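Local coordinates for protein arginine decarboxylase (Campylobacter jejuni subsp. jejuni, PDB 3NZP) that probably catalyses the pyridoxal-phosphate-dependent decarboxylation of arginine to agmatine, for the biosynthesis of polyamines such as spermidine, at residues K27-I32 with I538-K543; L49-L54 with H329-A334; A127-N132 with M149-T154; G143-E148 with K171-P176. All blocks are in the same frame, centred on the assembly; numbering follows the deposited sequence.

Interaction 1 of 4, residues K27-I32 with I538-K543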
loop_
_atom_site.group_PDB
_atom_site.type_symbol
_atom_site.label_atom_id
_atom_site.label_comp_id
_atom_site.label_asym_id
_atom_site.label_seq_id
_atom_site.Cartn_x
_atom_site.Cartn_y
_atom_site.Cartn_z
ATOM N N LYS B 27 20.239 -9.024 -30.433
ATOM C CA LYS B 27 21.456 -8.226 -30.415
ATOM C C LYS B 27 21.754 -7.737 -29.001
ATOM O O LYS B 27 22.651 -6.917 -28.802
ATOM C CB LYS B 27 21.330 -7.012 -31.333
ATOM C CG LYS B 27 21.706 -7.282 -32.784
ATOM C CD LYS B 27 20.657 -8.097 -33.517
ATOM C CE LYS B 27 19.503 -7.215 -33.950
ATOM N NZ LYS B 27 19.912 -6.129 -34.890
ATOM N N LYS B 28 21.006 -8.232 -28.021
ATOM C CA LYS B 28 21.222 -7.822 -26.643
ATOM C C LYS B 28 21.084 -6.301 -26.513
ATOM O O LYS B 28 22.016 -5.615 -26.062
ATOM C CB LYS B 28 22.614 -8.261 -26.184
ATOM C CG LYS B 28 22.913 -9.728 -26.458
ATOM C CD LYS B 28 24.266 -10.143 -25.897
ATOM C CE LYS B 28 24.646 -11.526 -26.385
ATOM N NZ LYS B 28 23.583 -12.501 -26.027
ATOM N N PRO B 29 19.913 -5.757 -26.905
ATOM C CA PRO B 29 19.624 -4.320 -26.845
ATOM C C PRO B 29 19.789 -3.766 -25.433
ATOM O O PRO B 29 19.318 -4.369 -24.472
ATOM C CB PRO B 29 18.184 -4.241 -27.339
ATOM C CG PRO B 29 17.617 -5.539 -26.883
ATOM C CD PRO B 29 18.702 -6.509 -27.262
ATOM N N ALA B 30 20.471 -2.631 -25.311
ATOM C CA ALA B 30 20.693 -2.004 -24.012
ATOM C C ALA B 30 19.473 -1.205 -23.593
ATOM O O ALA B 30 18.866 -0.501 -24.404
ATOM C CB ALA B 30 21.914 -1.085 -24.070
ATOM N N ILE B 31 19.114 -1.318 -22.318
ATOM C CA ILE B 31 17.954 -0.608 -21.780
ATOM C C ILE B 31 18.182 0.898 -21.872
ATOM O O ILE B 31 17.289 1.640 -22.277
ATOM C CB ILE B 31 17.699 -1.030 -20.316
ATOM C CG1 ILE B 31 17.302 -2.500 -20.269
ATOM C CG2 ILE B 31 16.578 -0.231 -19.723
ATOM C CD1 ILE B 31 17.293 -3.067 -18.880
ATOM N N ILE B 32 19.387 1.334 -21.515
ATOM C CA ILE B 32 19.742 2.747 -21.559
ATOM C C ILE B 32 19.482 3.349 -22.938
ATOM O O ILE B 32 19.199 4.537 -23.052
ATOM C CB ILE B 32 21.226 2.954 -21.221
ATOM C CG1 ILE B 32 21.546 4.444 -21.146
ATOM C CG2 ILE B 32 22.087 2.277 -22.269
ATOM C CD1 ILE B 32 21.041 5.101 -19.903
ATOM N N ILE B 538 8.294 -2.925 -25.082
ATOM C CA ILE B 538 9.414 -3.104 -26.002
ATOM C C ILE B 538 9.466 -4.478 -26.657
ATOM O O ILE B 538 9.594 -5.497 -25.974
ATOM C CB ILE B 538 10.753 -2.862 -25.284
ATOM C CG1 ILE B 538 10.692 -1.546 -24.518
ATOM C CG2 ILE B 538 11.876 -2.800 -26.285
ATOM C CD1 ILE B 538 10.192 -0.397 -25.358
ATOM N N SER B 539 9.370 -4.501 -27.985
ATOM C CA SER B 539 9.423 -5.748 -28.737
ATOM C C SER B 539 10.826 -5.950 -29.274
ATOM O O SER B 539 11.480 -5.002 -29.688
ATOM C CB SER B 539 8.438 -5.710 -29.898
ATOM O OG SER B 539 8.385 -6.973 -30.534
ATOM N N ILE B 540 11.296 -7.187 -29.280
ATOM C CA ILE B 540 12.644 -7.443 -29.757
ATOM C C ILE B 540 12.675 -8.574 -30.777
ATOM O O ILE B 540 11.961 -9.571 -30.632
ATOM C CB ILE B 540 13.560 -7.811 -28.573
ATOM C CG1 ILE B 540 13.446 -6.770 -27.457
ATOM C CG2 ILE B 540 14.989 -7.861 -29.027
ATOM C CD1 ILE B 540 14.308 -7.084 -26.238
ATOM N N ASN B 541 13.496 -8.420 -31.813
ATOM C CA ASN B 541 13.633 -9.453 -32.848
ATOM C C ASN B 541 15.048 -9.437 -33.421
ATOM O O ASN B 541 15.933 -8.776 -32.872
ATOM C CB ASN B 541 12.605 -9.245 -33.963
ATOM C CG ASN B 541 12.864 -7.993 -34.769
ATOM O OD1 ASN B 541 13.594 -7.100 -34.337
ATOM N ND2 ASN B 541 12.252 -7.913 -35.948
ATOM N N GLU B 542 15.265 -10.164 -34.513
ATOM C CA GLU B 542 16.589 -10.234 -35.132
ATOM C C GLU B 542 17.049 -8.895 -35.706
ATOM O O GLU B 542 18.249 -8.650 -35.832
ATOM C CB GLU B 542 16.612 -11.309 -36.228
ATOM C CG GLU B 542 15.613 -11.084 -37.365
ATOM C CD GLU B 542 14.261 -11.735 -37.121
ATOM O OE1 GLU B 542 14.186 -12.984 -37.142
ATOM O OE2 GLU B 542 13.270 -11.000 -36.913
ATOM N N LYS B 543 16.090 -8.035 -36.047
ATOM C CA LYS B 543 16.370 -6.711 -36.617
ATOM C C LYS B 543 16.766 -5.717 -35.522
ATOM O O LYS B 543 17.484 -4.752 -35.774
ATOM C CB LYS B 543 15.125 -6.177 -37.342
ATOM C CG LYS B 543 14.407 -7.197 -38.212
ATOM C CD LYS B 543 15.278 -7.663 -39.366
ATOM C CE LYS B 543 14.632 -8.816 -40.131
ATOM N NZ LYS B 543 13.257 -8.493 -40.613
#
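Residues Lys27 and Pro29 pass Glu542 and Ile540 in the opposite chain direction, their CA atoms 7.1 Å apart for Lys27 and Glu542 and 8.2 Å for Pro29 and Ile540, a spacing too wide for backbone pairing, so that side chains bridge the gap. The sounder half of the contact is apolar. CG of the Pro29 ring rests on CD1 of Ile540 at 3.7 Å, and Ile540 CG2 is 4.1 Å from Pro29 CG. Ile540 offers both branches to the proline; its CG1 arm is straight beyond CB (chi2 179°), which carries CD1 out to the ring. Ile23 and Tyr25 also touch Ile540, and Tyr545 of the next strand lies against Pro29, so the pair belongs to a larger apolar patch. After Pro29 the chain enters helix 31-40, with Ala30 at its N-cap. At the surface Lys27 curls back over the turn through bends at chi2, chi3 and chi4. A weak hydrogen bond of 2.9 Å from Lys27 NZ to Lys543 O is doubtful, since this end of the lysine is modelled too close to the Glu542 carbonyl. The turn itself is held from within: Asn541 OD1 accepts a hydrogen bond from Gly544 N and a weak one of 3.2 Å from Lys543 N, as in an Asx turn. The 538-543 segment leads out of strand 534-540 into the tight connection of a beta hairpin with strand 545-551, and the loop before helix 31-40 runs alongside the turn end of that hairpin.

Interaction 2 of 4, residues L49-L54 with H329-A334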
loop_
_atom_site.group_PDB
_atom_site.type_symbol
_atom_site.label_atom_id
_atom_site.label_comp_id
_atom_site.label_asym_id
_atom_site.label_seq_id
_atom_site.Cartn_x
_atom_site.Cartn_y
_atom_site.Cartn_z
ATOM N N LEU B 49 9.054 -0.075 -18.310
ATOM C CA LEU B 49 9.197 -0.798 -19.570
ATOM C C LEU B 49 8.756 -2.245 -19.423
ATOM O O LEU B 49 9.066 -2.894 -18.425
ATOM C CB LEU B 49 10.644 -0.770 -20.051
ATOM C CG LEU B 49 11.190 0.642 -20.261
ATOM C CD1 LEU B 49 12.611 0.595 -20.805
ATOM C CD2 LEU B 49 10.277 1.364 -21.222
ATOM N N ARG B 50 8.016 -2.740 -20.412
ATOM C CA ARG B 50 7.555 -4.120 -20.407
ATOM C C ARG B 50 8.217 -4.849 -21.569
ATOM O O ARG B 50 8.200 -4.374 -22.713
ATOM C CB ARG B 50 6.040 -4.199 -20.575
ATOM C CG ARG B 50 5.225 -3.724 -19.408
ATOM C CD ARG B 50 3.739 -3.990 -19.667
ATOM N NE ARG B 50 2.870 -3.057 -18.941
ATOM C CZ ARG B 50 2.776 -2.986 -17.615
ATOM N NH1 ARG B 50 3.496 -3.800 -16.850
ATOM N NH2 ARG B 50 1.970 -2.088 -17.061
ATOM N N PHE B 51 8.795 -6.006 -21.272
ATOM C CA PHE B 51 9.461 -6.813 -22.282
ATOM C C PHE B 51 8.721 -8.134 -22.471
ATOM O O PHE B 51 8.985 -9.118 -21.773
ATOM C CB PHE B 51 10.905 -7.074 -21.858
ATOM C CG PHE B 51 11.757 -5.844 -21.847
ATOM C CD1 PHE B 51 12.258 -5.323 -23.037
ATOM C CD2 PHE B 51 12.065 -5.207 -20.646
ATOM C CE1 PHE B 51 13.056 -4.191 -23.037
ATOM C CE2 PHE B 51 12.863 -4.067 -20.629
ATOM C CZ PHE B 51 13.364 -3.557 -21.831
ATOM N N PRO B 52 7.780 -8.174 -23.424
ATOM C CA PRO B 52 7.007 -9.382 -23.692
ATOM C C PRO B 52 7.886 -10.621 -23.804
ATOM O O PRO B 52 7.515 -11.693 -23.330
ATOM C CB PRO B 52 6.304 -9.063 -25.003
ATOM C CG PRO B 52 6.142 -7.592 -24.945
ATOM C CD PRO B 52 7.468 -7.135 -24.413
ATOM N N HIS B 53 9.052 -10.483 -24.422
ATOM C CA HIS B 53 9.948 -11.621 -24.568
ATOM C C HIS B 53 10.222 -12.321 -23.238
ATOM O O HIS B 53 10.215 -13.551 -23.163
ATOM C CB HIS B 53 11.275 -11.184 -25.205
ATOM C CG HIS B 53 12.362 -12.206 -25.081
ATOM N ND1 HIS B 53 13.426 -12.058 -24.215
ATOM C CD2 HIS B 53 12.528 -13.410 -25.680
ATOM C CE1 HIS B 53 14.201 -13.126 -24.288
ATOM N NE2 HIS B 53 13.679 -13.961 -25.169
ATOM N N LEU B 54 10.468 -11.538 -22.195
ATOM C CA LEU B 54 10.735 -12.096 -20.877
ATOM C C LEU B 54 9.548 -12.938 -20.424
ATOM O O LEU B 54 9.714 -14.003 -19.826
ATOM C CB LEU B 54 11.002 -10.970 -19.875
ATOM C CG LEU B 54 12.475 -10.636 -19.605
ATOM C CD1 LEU B 54 13.263 -10.761 -20.872
ATOM C CD2 LEU B 54 12.593 -9.222 -19.037
ATOM N N HIS B 329 9.234 -9.319 -16.182
ATOM C CA HIS B 329 8.837 -8.697 -17.435
ATOM C C HIS B 329 8.922 -7.171 -17.450
ATOM O O HIS B 329 9.063 -6.568 -18.517
ATOM C CB HIS B 329 7.424 -9.131 -17.814
ATOM C CG HIS B 329 6.358 -8.177 -17.379
ATOM N ND1 HIS B 329 5.723 -8.264 -16.157
ATOM C CD2 HIS B 329 5.821 -7.102 -18.004
ATOM C CE1 HIS B 329 4.842 -7.285 -16.051
ATOM N NE2 HIS B 329 4.882 -6.564 -17.157
ATOM N N ALA B 330 8.848 -6.548 -16.276
ATOM C CA ALA B 330 8.867 -5.090 -16.170
ATOM C C ALA B 330 10.039 -4.479 -15.426
ATOM O O ALA B 330 10.427 -4.932 -14.343
ATOM C CB ALA B 330 7.582 -4.625 -15.525
ATOM N N VAL B 331 10.583 -3.415 -16.001
ATOM C CA VAL B 331 11.699 -2.713 -15.387
ATOM C C VAL B 331 11.279 -1.271 -15.186
ATOM O O VAL B 331 10.724 -0.653 -16.098
ATOM C CB VAL B 331 12.943 -2.747 -16.281
ATOM C CG1 VAL B 331 14.095 -2.069 -15.566
ATOM C CG2 VAL B 331 13.300 -4.183 -16.637
ATOM N N LEU B 332 11.531 -0.742 -13.992
ATOM C CA LEU B 332 11.182 0.640 -13.689
ATOM C C LEU B 332 12.439 1.495 -13.749
ATOM O O LEU B 332 13.277 1.426 -12.858
ATOM C CB LEU B 332 10.558 0.727 -12.293
ATOM C CG LEU B 332 9.858 2.037 -11.898
ATOM C CD1 LEU B 332 10.861 3.074 -11.472
ATOM C CD2 LEU B 332 9.031 2.524 -13.077
ATOM N N ILE B 333 12.581 2.282 -14.810
ATOM C CA ILE B 333 13.744 3.154 -14.971
ATOM C C ILE B 333 13.420 4.556 -14.472
ATOM O O ILE B 333 12.366 5.111 -14.802
ATOM C CB ILE B 333 14.165 3.280 -16.449
ATOM C CG1 ILE B 333 14.748 1.964 -16.946
ATOM C CG2 ILE B 333 15.138 4.429 -16.622
ATOM C CD1 ILE B 333 13.702 1.007 -17.449
ATOM N N ALA B 334 14.325 5.131 -13.688
ATOM C CA ALA B 334 14.130 6.480 -13.158
ATOM C C ALA B 334 15.451 7.236 -13.137
ATOM O O ALA B 334 16.436 6.759 -12.585
ATOM C CB ALA B 334 13.551 6.407 -11.761
#
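Leu49 and Val331 form a hydrogen-bonded antiparallel pair, with Leu49 N to Val331 O at 2.8 Å and Val331 N returning to Leu49 O at 2.9 Å. A third backbone bond, Phe51 N to His329 O, continues the ladder just past the end of strand 47-50, beyond the non-hydrogen-bonded pair Arg50 and Ala330. On the face bearing Leu49 and Val331, Leu49 CD1 meets Ile333 CD1 at 3.6 Å, and Val331 CG2 comes to the edge of the Phe51 ring. Helix 31-40 covers this layer through Ile34 and Leu38. On the other face Arg50 and His329 extend in the same direction, flank to flank, with guanidinium and imidazole planes only 23° apart. The extended arginine chain slides along the ring edge, so that NH1 reaches NE2 of His329 at 3.1 Å, close to the imidazole plane, while Ala330 CB covers one ring face, over its centre. Farther out, Ala326 O takes the bond from His329 ND1, whose side chain is about 10 Å from that of Arg323, which binds the cofactor; the arginine is held by salt bridges from NH1 to Glu521 and from NE to Glu535. With ND1 donating and NE2 accepting, the imidazole is probably neutral and protonated on ND1, and the two glutamates would probably stabilise the buried positive charge of Arg50.

Interaction 3 of 4, residues A127-N132 with M149-T154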
loop_
_atom_site.group_PDB
_atom_site.type_symbol
_atom_site.label_atom_id
_atom_site.label_comp_id
_atom_site.label_asym_id
_atom_site.label_seq_id
_atom_site.Cartn_x
_atom_site.Cartn_y
_atom_site.Cartn_z
ATOM N N ALA B 127 -8.567 -22.863 -23.236
ATOM C CA ALA B 127 -7.683 -22.801 -22.079
ATOM C C ALA B 127 -8.565 -22.759 -20.847
ATOM O O ALA B 127 -9.700 -22.262 -20.899
ATOM C CB ALA B 127 -6.813 -21.573 -22.141
ATOM N N PRO B 128 -8.071 -23.288 -19.720
ATOM C CA PRO B 128 -8.846 -23.304 -18.482
ATOM C C PRO B 128 -8.932 -21.941 -17.788
ATOM O O PRO B 128 -8.022 -21.105 -17.878
ATOM C CB PRO B 128 -8.122 -24.348 -17.644
ATOM C CG PRO B 128 -6.701 -24.117 -18.015
ATOM C CD PRO B 128 -6.746 -23.894 -19.519
ATOM N N ILE B 129 -10.050 -21.723 -17.111
ATOM C CA ILE B 129 -10.260 -20.505 -16.372
ATOM C C ILE B 129 -10.718 -20.963 -15.006
ATOM O O ILE B 129 -11.778 -21.579 -14.878
ATOM C CB ILE B 129 -11.349 -19.627 -17.026
ATOM C CG1 ILE B 129 -10.825 -19.047 -18.333
ATOM C CG2 ILE B 129 -11.741 -18.480 -16.104
ATOM C CD1 ILE B 129 -11.832 -18.186 -19.042
ATOM N N THR B 130 -9.902 -20.719 -13.989
ATOM C CA THR B 130 -10.293 -21.108 -12.640
ATOM C C THR B 130 -10.835 -19.858 -11.967
ATOM O O THR B 130 -10.452 -18.736 -12.319
ATOM C CB THR B 130 -9.107 -21.674 -11.809
ATOM O OG1 THR B 130 -7.967 -20.818 -11.938
ATOM C CG2 THR B 130 -8.744 -23.081 -12.267
ATOM N N VAL B 131 -11.738 -20.050 -11.014
ATOM C CA VAL B 131 -12.341 -18.933 -10.300
ATOM C C VAL B 131 -12.333 -19.159 -8.780
ATOM O O VAL B 131 -13.036 -20.029 -8.265
ATOM C CB VAL B 131 -13.814 -18.705 -10.749
ATOM C CG1 VAL B 131 -14.348 -17.436 -10.119
ATOM C CG2 VAL B 131 -13.906 -18.620 -12.259
ATOM N N ASN B 132 -11.535 -18.376 -8.066
ATOM C CA ASN B 132 -11.461 -18.501 -6.617
ATOM C C ASN B 132 -12.136 -17.313 -5.957
ATOM O O ASN B 132 -12.565 -16.382 -6.637
ATOM C CB ASN B 132 -10.005 -18.596 -6.178
ATOM C CG ASN B 132 -9.346 -19.856 -6.679
ATOM O OD1 ASN B 132 -9.813 -20.964 -6.397
ATOM N ND2 ASN B 132 -8.258 -19.704 -7.434
HETATM N N MSE B 149 -20.809 -20.093 -23.069
HETATM C CA MSE B 149 -20.081 -19.332 -24.066
HETATM C C MSE B 149 -19.053 -20.210 -24.763
HETATM O O MSE B 149 -18.488 -19.823 -25.782
HETATM C CB MSE B 149 -19.383 -18.197 -23.351
HETATM C CG MSE B 149 -18.806 -17.133 -24.224
HETATM SE SE MSE B 149 -18.234 -15.727 -23.025
HETATM C CE MSE B 149 -20.027 -15.192 -22.349
ATOM N N GLY B 150 -18.810 -21.385 -24.185
ATOM C CA GLY B 150 -17.850 -22.325 -24.731
ATOM C C GLY B 150 -16.497 -22.363 -24.022
ATOM O O GLY B 150 -15.549 -22.991 -24.506
ATOM N N HIS B 151 -16.398 -21.709 -22.872
ATOM C CA HIS B 151 -15.148 -21.661 -22.122
ATOM C C HIS B 151 -14.921 -22.840 -21.202
ATOM O O HIS B 151 -15.859 -23.483 -20.748
ATOM C CB HIS B 151 -15.081 -20.381 -21.286
ATOM C CG HIS B 151 -14.299 -19.285 -21.926
ATOM N ND1 HIS B 151 -14.717 -17.972 -21.918
ATOM C CD2 HIS B 151 -13.121 -19.304 -22.593
ATOM C CE1 HIS B 151 -13.829 -17.228 -22.555
ATOM N NE2 HIS B 151 -12.851 -18.013 -22.974
ATOM N N ASN B 152 -13.660 -23.116 -20.916
ATOM C CA ASN B 152 -13.335 -24.209 -20.027
ATOM C C ASN B 152 -13.209 -23.629 -18.620
ATOM O O ASN B 152 -12.105 -23.508 -18.090
ATOM C CB ASN B 152 -12.025 -24.822 -20.466
ATOM C CG ASN B 152 -11.606 -25.956 -19.589
ATOM O OD1 ASN B 152 -10.559 -26.559 -19.812
ATOM N ND2 ASN B 152 -12.416 -26.265 -18.581
ATOM N N ILE B 153 -14.339 -23.274 -18.011
ATOM C CA ILE B 153 -14.311 -22.667 -16.684
ATOM C C ILE B 153 -14.575 -23.643 -15.543
ATOM O O ILE B 153 -15.346 -24.592 -15.686
ATOM C CB ILE B 153 -15.310 -21.480 -16.609
ATOM C CG1 ILE B 153 -15.171 -20.759 -15.272
ATOM C CG2 ILE B 153 -16.727 -21.969 -16.803
ATOM C CD1 ILE B 153 -15.995 -19.488 -15.169
ATOM N N THR B 154 -13.906 -23.407 -14.417
ATOM C CA THR B 154 -14.043 -24.234 -13.216
ATOM C C THR B 154 -14.302 -23.321 -12.028
ATOM O O THR B 154 -13.496 -22.438 -11.734
ATOM C CB THR B 154 -12.737 -25.040 -12.912
ATOM O OG1 THR B 154 -12.480 -25.979 -13.967
ATOM C CG2 THR B 154 -12.860 -25.791 -11.589
#
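Ile129 O receives the amide of Thr154 at 2.8 Å and, beside it, a CA-H contact from Ile153, whose CA lies 3.3 Å from this oxygen. One step earlier, Ile129 N donates to Asn152 O at 2.9 Å, the donor tilted 30° from the carbonyl plane; one step later, Val131 N reaches Thr154 O only weakly. Ile129 thus sits between two bonds to residues flanking Ile153, the usual register of parallel strands, whose axes here are 4.6 Å apart. The two strands, with helix 137-148 between them in the chain, make a beta-alpha-beta unit of the eight-stranded parallel barrel that binds the cofactor. Side chains split between its two faces. On the outer face, toward helix 113-122, Val131 CG2 touches Ile153 CD1 at 3.7 Å. Ile129 sends CD1 over the imidazole of His151, 3.9 Å from the ring centroid and nearly on the ring normal, a CH-pi contact. The Ile129 side chain runs straight from CA through CG1 to this methyl, and that full length is what spans the gap to the ring. His151 follows Gly150, which closes the preceding helix in a Schellman motif. Thr130 and Thr154 face the barrel interior, where Thr130 OG1 is hydrogen-bonded to Glu320 and its side chain lies about 7 Å from the pyridoxal phosphate. Just past the end of strand 128-131, Asn132 touches the cofactor and packs against Cys483 of the second subunit.

Interaction 4 of 4, residues G143-E148 with K171-P176; sequences GFIAAE and KERFKP
Arg173 meets two residues of helix 137-148 already at CB, which lies between Glu148 OE2, at 3.7 Å from it, and Phe144 CD1, at 3.8 Å. CG comes closer still to the ring, 3.6 Å from Phe144 CD1, as the two side chains run past one another head to tail. Bends at chi2 (-72°) and chi3 (-58°) then fold the chain back toward helix 137-148 and set its flat end against Glu148. NE donates to Glu148 OE2 at 3.1 Å, lying on the syn lone pair of that oxygen, which itself sits near the guanidinium plane. NH2 bonds to OE1, whose modelled place is less sure, and weakly to OE2, while Ile145 CG2 packs near this nitrogen. Carboxylate and guanidinium are nearly coplanar, 11° apart, so the salt bridge is two-pronged and would limit the rotation of both groups. The other terminal nitrogen, NH1, forms a salt bridge with Glu595 of the second subunit. Around the glutamate, Phe174 CD2 approaches OE2 at 3.3 Å, and Pro176 CB rests 3.7 Å from Glu148 CA. Ile592 of the second subunit packs on Ile145, Glu148 and Arg173 alike. Since Glu148 ends helix 137-148, the contact binds that helix end to a helix-to-strand loop, between helix 160-170 and strand 179-183, at the N-terminal end of the barrel strands, where the TIM barrel meets the second subunit.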
loop_
_atom_site.group_PDB
_atom_site.type_symbol
_atom_site.label_atom_id
_atom_site.label_comp_id
_atom_site.label_asym_id
_atom_site.label_seq_id
_atom_site.Cartn_x
_atom_site.Cartn_y
_atom_site.Cartn_z
ATOM N N GLY B 143 -20.396 -17.194 -14.235
ATOM C CA GLY B 143 -19.459 -18.294 -14.438
ATOM C C GLY B 143 -20.100 -19.291 -15.382
ATOM O O GLY B 143 -19.460 -19.841 -16.285
ATOM N N PHE B 144 -21.391 -19.508 -15.145
ATOM C CA PHE B 144 -22.219 -20.396 -15.948
ATOM C C PHE B 144 -22.289 -19.884 -17.372
ATOM O O PHE B 144 -22.107 -20.653 -18.322
ATOM C CB PHE B 144 -23.639 -20.453 -15.384
ATOM C CG PHE B 144 -23.928 -21.678 -14.576
ATOM C CD1 PHE B 144 -24.542 -22.782 -15.159
ATOM C CD2 PHE B 144 -23.580 -21.736 -13.233
ATOM C CE1 PHE B 144 -24.803 -23.933 -14.410
ATOM C CE2 PHE B 144 -23.835 -22.877 -12.480
ATOM C CZ PHE B 144 -24.447 -23.977 -13.070
ATOM N N ILE B 145 -22.548 -18.593 -17.548
ATOM C CA ILE B 145 -22.634 -18.126 -18.925
ATOM C C ILE B 145 -21.289 -18.283 -19.613
ATOM O O ILE B 145 -21.235 -18.435 -20.829
ATOM C CB ILE B 145 -23.126 -16.629 -19.093
ATOM C CG1 ILE B 145 -21.951 -15.708 -19.284
ATOM C CG2 ILE B 145 -23.938 -16.139 -17.902
ATOM C CD1 ILE B 145 -22.441 -14.380 -19.690
ATOM N N ALA B 146 -20.207 -18.260 -18.836
ATOM C CA ALA B 146 -18.863 -18.434 -19.401
ATOM C C ALA B 146 -18.755 -19.856 -19.945
ATOM O O ALA B 146 -18.030 -20.114 -20.898
ATOM C CB ALA B 146 -17.811 -18.191 -18.329
ATOM N N ALA B 147 -19.482 -20.771 -19.313
ATOM C CA ALA B 147 -19.491 -22.165 -19.729
ATOM C C ALA B 147 -20.281 -22.292 -21.025
ATOM O O ALA B 147 -19.835 -22.937 -21.981
ATOM C CB ALA B 147 -20.130 -23.016 -18.654
ATOM N N GLU B 148 -21.455 -21.658 -21.041
ATOM C CA GLU B 148 -22.371 -21.673 -22.185
ATOM C C GLU B 148 -21.713 -21.004 -23.375
ATOM O O GLU B 148 -21.996 -21.313 -24.524
ATOM C CB GLU B 148 -23.663 -20.950 -21.798
ATOM C CG GLU B 148 -24.318 -21.574 -20.572
ATOM C CD GLU B 148 -25.261 -20.642 -19.834
ATOM O OE1 GLU B 148 -25.282 -19.433 -20.157
ATOM O OE2 GLU B 148 -25.974 -21.130 -18.913
ATOM N N LYS B 171 -29.826 -26.089 -12.018
ATOM C CA LYS B 171 -31.091 -26.574 -12.548
ATOM C C LYS B 171 -31.983 -25.417 -12.968
ATOM O O LYS B 171 -33.172 -25.587 -13.211
ATOM C CB LYS B 171 -31.794 -27.444 -11.495
ATOM C CG LYS B 171 -32.005 -26.777 -10.135
ATOM C CD LYS B 171 -32.396 -27.794 -9.037
ATOM C CE LYS B 171 -31.283 -28.813 -8.759
ATOM N NZ LYS B 171 -31.681 -29.830 -7.732
ATOM N N GLU B 172 -31.385 -24.235 -13.057
ATOM C CA GLU B 172 -32.098 -23.036 -13.463
ATOM C C GLU B 172 -31.562 -22.551 -14.800
ATOM O O GLU B 172 -32.300 -21.976 -15.593
ATOM C CB GLU B 172 -31.926 -21.929 -12.426
ATOM C CG GLU B 172 -33.160 -21.633 -11.601
ATOM C CD GLU B 172 -33.046 -20.305 -10.868
ATOM O OE1 GLU B 172 -34.046 -19.882 -10.248
ATOM O OE2 GLU B 172 -31.959 -19.687 -10.917
ATOM N N ARG B 173 -30.275 -22.780 -15.046
ATOM C CA ARG B 173 -29.654 -22.354 -16.299
ATOM C C ARG B 173 -29.922 -23.356 -17.413
ATOM O O ARG B 173 -30.994 -23.945 -17.492
ATOM C CB ARG B 173 -28.149 -22.184 -16.121
ATOM C CG ARG B 173 -27.750 -21.191 -15.054
ATOM C CD ARG B 173 -28.031 -19.787 -15.497
ATOM N NE ARG B 173 -27.323 -19.474 -16.729
ATOM C CZ ARG B 173 -27.241 -18.255 -17.246
ATOM N NH1 ARG B 173 -27.828 -17.239 -16.628
ATOM N NH2 ARG B 173 -26.569 -18.051 -18.373
ATOM N N PHE B 174 -28.942 -23.555 -18.278
ATOM C CA PHE B 174 -29.111 -24.477 -19.385
ATOM C C PHE B 174 -28.244 -25.714 -19.256
ATOM O O PHE B 174 -27.707 -26.008 -18.181
ATOM C CB PHE B 174 -28.799 -23.762 -20.685
ATOM C CG PHE B 174 -29.407 -22.402 -20.770
ATOM C CD1 PHE B 174 -30.785 -22.236 -20.676
ATOM C CD2 PHE B 174 -28.604 -21.280 -20.910
ATOM C CE1 PHE B 174 -31.355 -20.969 -20.730
ATOM C CE2 PHE B 174 -29.158 -20.010 -20.963
ATOM C CZ PHE B 174 -30.539 -19.854 -20.869
ATOM N N LYS B 175 -28.102 -26.435 -20.360
ATOM C CA LYS B 175 -27.317 -27.660 -20.375
ATOM C C LYS B 175 -25.871 -27.425 -19.973
ATOM O O LYS B 175 -25.368 -28.055 -19.040
ATOM C CB LYS B 175 -27.362 -28.305 -21.766
ATOM C CG LYS B 175 -26.727 -29.700 -21.853
ATOM C CD LYS B 175 -27.598 -30.785 -21.202
ATOM C CE LYS B 175 -26.965 -32.174 -21.341
ATOM N NZ LYS B 175 -25.655 -32.281 -20.633
ATOM N N PRO B 176 -25.175 -26.504 -20.661
ATOM C CA PRO B 176 -23.767 -26.228 -20.330
ATOM C C PRO B 176 -23.571 -25.753 -18.888
ATOM O O PRO B 176 -24.113 -24.719 -18.474
ATOM C CB PRO B 176 -23.368 -25.158 -21.353
ATOM C CG PRO B 176 -24.331 -25.401 -22.497
ATOM C CD PRO B 176 -25.629 -25.648 -21.769
#

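From the N terminus, residues 27-32 open the widest loop, which interaction 1 closes only near residue 540. Strand 47-50 follows helix 31-40 and starts a second loop, shut within the first by interaction 2 at residues 329-334. Interactions 1 and 2 touch and meet in one mixed sheet, Ile538 N reaching Arg50 O, so that distant chain parts form the beta domain. The barrel lies inside both loops. There interactions 3 and 4 cross, their segments alternating along the chain; they share helix 137-148 and touch where His151 N meets Ala146 O. Their nearest atoms remain about 17 Å and 25 Å from interaction 2, and both border the second subunit.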